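Local coordinates for protein ATP-dependent Clp endopeptidase (Clostridium difficile, PDB 3FES) that probably serves as the amino-terminal domain of a ClpC-type ATP-dependent chaperone, the partner that prepares substrates for a Clp protease, at residues N6-A12 / Y104-I110. Sequence-based numbering, arbitrary orientation.
Sequences NRFTQRA and YIGTEHI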
loop_
_atom_site.group_PDB
_atom_site.type_symbol
_atom_site.label_atom_id
_atom_site.label_comp_id
_atom_site.label_asym_id
_atom_site.label_seq_id
_atom_site.Cartn_x
_atom_site.Cartn_y
_atom_site.Cartn_z
ATOM N N ASN A 6 -12.752 -2.784 -14.765
ATOM C CA ASN A 6 -11.600 -2.785 -13.854
ATOM C C ASN A 6 -11.875 -3.649 -12.633
ATOM O O ASN A 6 -12.976 -3.616 -12.074
ATOM C CB ASN A 6 -11.267 -1.377 -13.352
ATOM C CG ASN A 6 -10.517 -0.537 -14.384
ATOM O OD1 ASN A 6 -10.322 -0.939 -15.554
ATOM N ND2 ASN A 6 -10.105 0.658 -13.955
ATOM N N ARG A 7 -10.881 -4.401 -12.191
ATOM C CA ARG A 7 -11.119 -5.299 -11.071
ATOM C C ARG A 7 -9.807 -5.624 -10.400
ATOM O O ARG A 7 -8.773 -5.727 -11.086
ATOM C CB ARG A 7 -11.815 -6.587 -11.556
ATOM C CG ARG A 7 -11.037 -7.323 -12.659
ATOM C CD ARG A 7 -11.900 -8.322 -13.325
ATOM N NE ARG A 7 -11.894 -9.604 -12.620
ATOM C CZ ARG A 7 -12.691 -10.600 -12.944
ATOM N NH1 ARG A 7 -12.634 -11.739 -12.263
ATOM N NH2 ARG A 7 -13.586 -10.424 -13.912
ATOM N N PHE A 8 -9.841 -5.735 -9.072
ATOM C CA PHE A 8 -8.663 -6.128 -8.275
ATOM C C PHE A 8 -8.540 -7.632 -8.198
ATOM O O PHE A 8 -9.558 -8.329 -8.178
ATOM C CB PHE A 8 -8.743 -5.576 -6.830
ATOM C CG PHE A 8 -8.591 -4.069 -6.740
ATOM C CD1 PHE A 8 -7.346 -3.470 -6.896
ATOM C CD2 PHE A 8 -9.690 -3.253 -6.510
ATOM C CE1 PHE A 8 -7.199 -2.069 -6.842
ATOM C CE2 PHE A 8 -9.540 -1.855 -6.454
ATOM C CZ PHE A 8 -8.308 -1.274 -6.628
ATOM N N THR A 9 -7.306 -8.141 -8.088
ATOM C CA THR A 9 -7.110 -9.570 -7.781
ATOM C C THR A 9 -7.573 -9.812 -6.328
ATOM O O THR A 9 -7.723 -8.848 -5.525
ATOM C CB THR A 9 -5.637 -9.956 -7.823
ATOM O OG1 THR A 9 -4.955 -9.185 -6.824
ATOM C CG2 THR A 9 -5.017 -9.692 -9.201
ATOM N N GLN A 10 -7.837 -11.076 -6.000
ATOM C CA GLN A 10 -8.117 -11.458 -4.618
ATOM C C GLN A 10 -7.065 -11.024 -3.621
ATOM O O GLN A 10 -7.411 -10.566 -2.538
ATOM C CB GLN A 10 -8.304 -12.972 -4.487
ATOM C CG GLN A 10 -9.419 -13.456 -5.282
ATOM C CD GLN A 10 -10.685 -12.733 -4.924
ATOM O OE1 GLN A 10 -11.232 -12.932 -3.832
ATOM N NE2 GLN A 10 -11.161 -11.879 -5.837
ATOM N N ARG A 11 -5.790 -11.143 -3.990
ATOM C CA ARG A 11 -4.687 -10.722 -3.098
ATOM C C ARG A 11 -4.717 -9.203 -2.881
ATOM O O ARG A 11 -4.456 -8.740 -1.781
ATOM C CB ARG A 11 -3.330 -11.212 -3.587
ATOM C CG ARG A 11 -3.142 -12.754 -3.497
ATOM C CD ARG A 11 -1.672 -13.111 -3.816
ATOM N NE ARG A 11 -1.423 -14.539 -3.599
ATOM C CZ ARG A 11 -1.298 -15.452 -4.557
ATOM N NH1 ARG A 11 -1.404 -15.118 -5.849
ATOM N NH2 ARG A 11 -1.080 -16.728 -4.218
ATOM N N ALA A 12 -5.084 -8.450 -3.912
ATOM C CA ALA A 12 -5.141 -6.975 -3.816
ATOM C C ALA A 12 -6.335 -6.565 -2.926
ATOM O O ALA A 12 -6.212 -5.669 -2.092
ATOM C CB ALA A 12 -5.218 -6.347 -5.201
ATOM N N TYR A 104 -6.350 -7.680 -14.470
ATOM C CA TYR A 104 -6.588 -7.765 -13.036
ATOM C C TYR A 104 -5.593 -6.853 -12.353
ATOM O O TYR A 104 -4.398 -6.952 -12.610
ATOM C CB TYR A 104 -6.402 -9.229 -12.574
ATOM C CG TYR A 104 -7.078 -10.223 -13.515
ATOM C CD1 TYR A 104 -8.463 -10.408 -13.484
ATOM C CD2 TYR A 104 -6.322 -10.983 -14.434
ATOM C CE1 TYR A 104 -9.074 -11.278 -14.338
ATOM C CE2 TYR A 104 -6.931 -11.899 -15.284
ATOM C CZ TYR A 104 -8.316 -12.027 -15.238
ATOM O OH TYR A 104 -8.946 -12.883 -16.104
ATOM N N ILE A 105 -6.088 -5.963 -11.500
ATOM C CA ILE A 105 -5.216 -5.039 -10.743
ATOM C C ILE A 105 -4.678 -5.771 -9.516
ATOM O O ILE A 105 -5.447 -6.146 -8.596
ATOM C CB ILE A 105 -5.965 -3.757 -10.302
ATOM C CG1 ILE A 105 -6.704 -3.120 -11.495
ATOM C CG2 ILE A 105 -4.996 -2.779 -9.563
ATOM C CD1 ILE A 105 -7.849 -2.108 -11.047
ATOM N N GLY A 106 -3.373 -6.023 -9.530
ATOM C CA GLY A 106 -2.696 -6.757 -8.458
ATOM C C GLY A 106 -2.017 -5.890 -7.418
ATOM O O GLY A 106 -1.961 -4.644 -7.539
ATOM N N THR A 107 -1.451 -6.538 -6.407
ATOM C CA THR A 107 -0.686 -5.811 -5.387
ATOM C C THR A 107 0.428 -4.960 -5.992
ATOM O O THR A 107 0.681 -3.847 -5.527
ATOM C CB THR A 107 -0.129 -6.720 -4.266
ATOM O OG1 THR A 107 0.871 -7.596 -4.778
ATOM C CG2 THR A 107 -1.260 -7.528 -3.627
ATOM N N GLU A 108 0.999 -5.444 -7.084
ATOM C CA GLU A 108 2.115 -4.732 -7.755
ATOM C C GLU A 108 1.649 -3.383 -8.332
ATOM O O GLU A 108 2.388 -2.364 -8.308
ATOM C CB GLU A 108 2.787 -5.639 -8.829
ATOM C CG GLU A 108 1.895 -6.056 -10.017
ATOM C CD GLU A 108 1.097 -7.311 -9.748
ATOM O OE1 GLU A 108 0.704 -7.963 -10.751
ATOM O OE2 GLU A 108 0.895 -7.675 -8.565
ATOM N N HIS A 109 0.432 -3.369 -8.858
ATOM C CA HIS A 109 -0.146 -2.131 -9.408
ATOM C C HIS A 109 -0.442 -1.094 -8.337
ATOM O O HIS A 109 -0.205 0.088 -8.555
ATOM C CB HIS A 109 -1.364 -2.390 -10.303
ATOM C CG HIS A 109 -1.123 -3.429 -11.360
ATOM N ND1 HIS A 109 -0.373 -3.190 -12.501
ATOM C CD2 HIS A 109 -1.471 -4.734 -11.403
ATOM C CE1 HIS A 109 -0.311 -4.299 -13.220
ATOM N NE2 HIS A 109 -0.985 -5.243 -12.586
ATOM N N ILE A 110 -0.901 -1.546 -7.175
ATOM C CA ILE A 110 -1.146 -0.645 -6.046
ATOM C C ILE A 110 0.179 -0.067 -5.553
ATOM O O ILE A 110 0.274 1.115 -5.338
ATOM C CB ILE A 110 -1.930 -1.331 -4.932
ATOM C CG1 ILE A 110 -3.264 -1.843 -5.519
ATOM C CG2 ILE A 110 -2.163 -0.342 -3.722
ATOM C CD1 ILE A 110 -4.142 -2.643 -4.482
#
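Ile105 clamps onto the backbone of Arg7 and Thr9 and illustrates how one residue can tie two distant loops together just ahead of their helices. Its N donates to Arg7 O (2.7 Å) almost straight, at 176°, in the plane of that carbonyl, while its O accepts from Thr9 N (2.8 Å), which sits above the carbonyl plane. This is a single parallel beta bridge. Along the Ile105 side chain, CB lies 3.5 Å from Arg7 O, and CG1, set beside its own backbone N (chi1 -50°), stays 3.4 Å from the same oxygen. On the other branch, Ile105 CG2 packs 3.6 Å from Phe8 CE1, and terminal CD1 lies over one face of the Phe8 ring, towards its rim. The bridge belongs to the largely helical Clp amino-terminal domain, where it joins the segments leading into helices 10-25 and 107-117; helix 84-99 adds Ser93 beside Phe8 and Ile105. Thr9 is the N-cap of the first helix, its OG1 accepting from Ala12 N (3.0 Å), and Gly106 occupies the N-cap position of the second. Deeper in, Ile110 CD1 touches Ala12 CB (3.9 Å). On the exposed flank, Arg7 and Tyr104 run side by side with planes 82° apart: Arg7 NE meets the ring edge in its plane, 3.6 Å from Tyr104 CD1, while CE1 of that ring covers a guanidinium face.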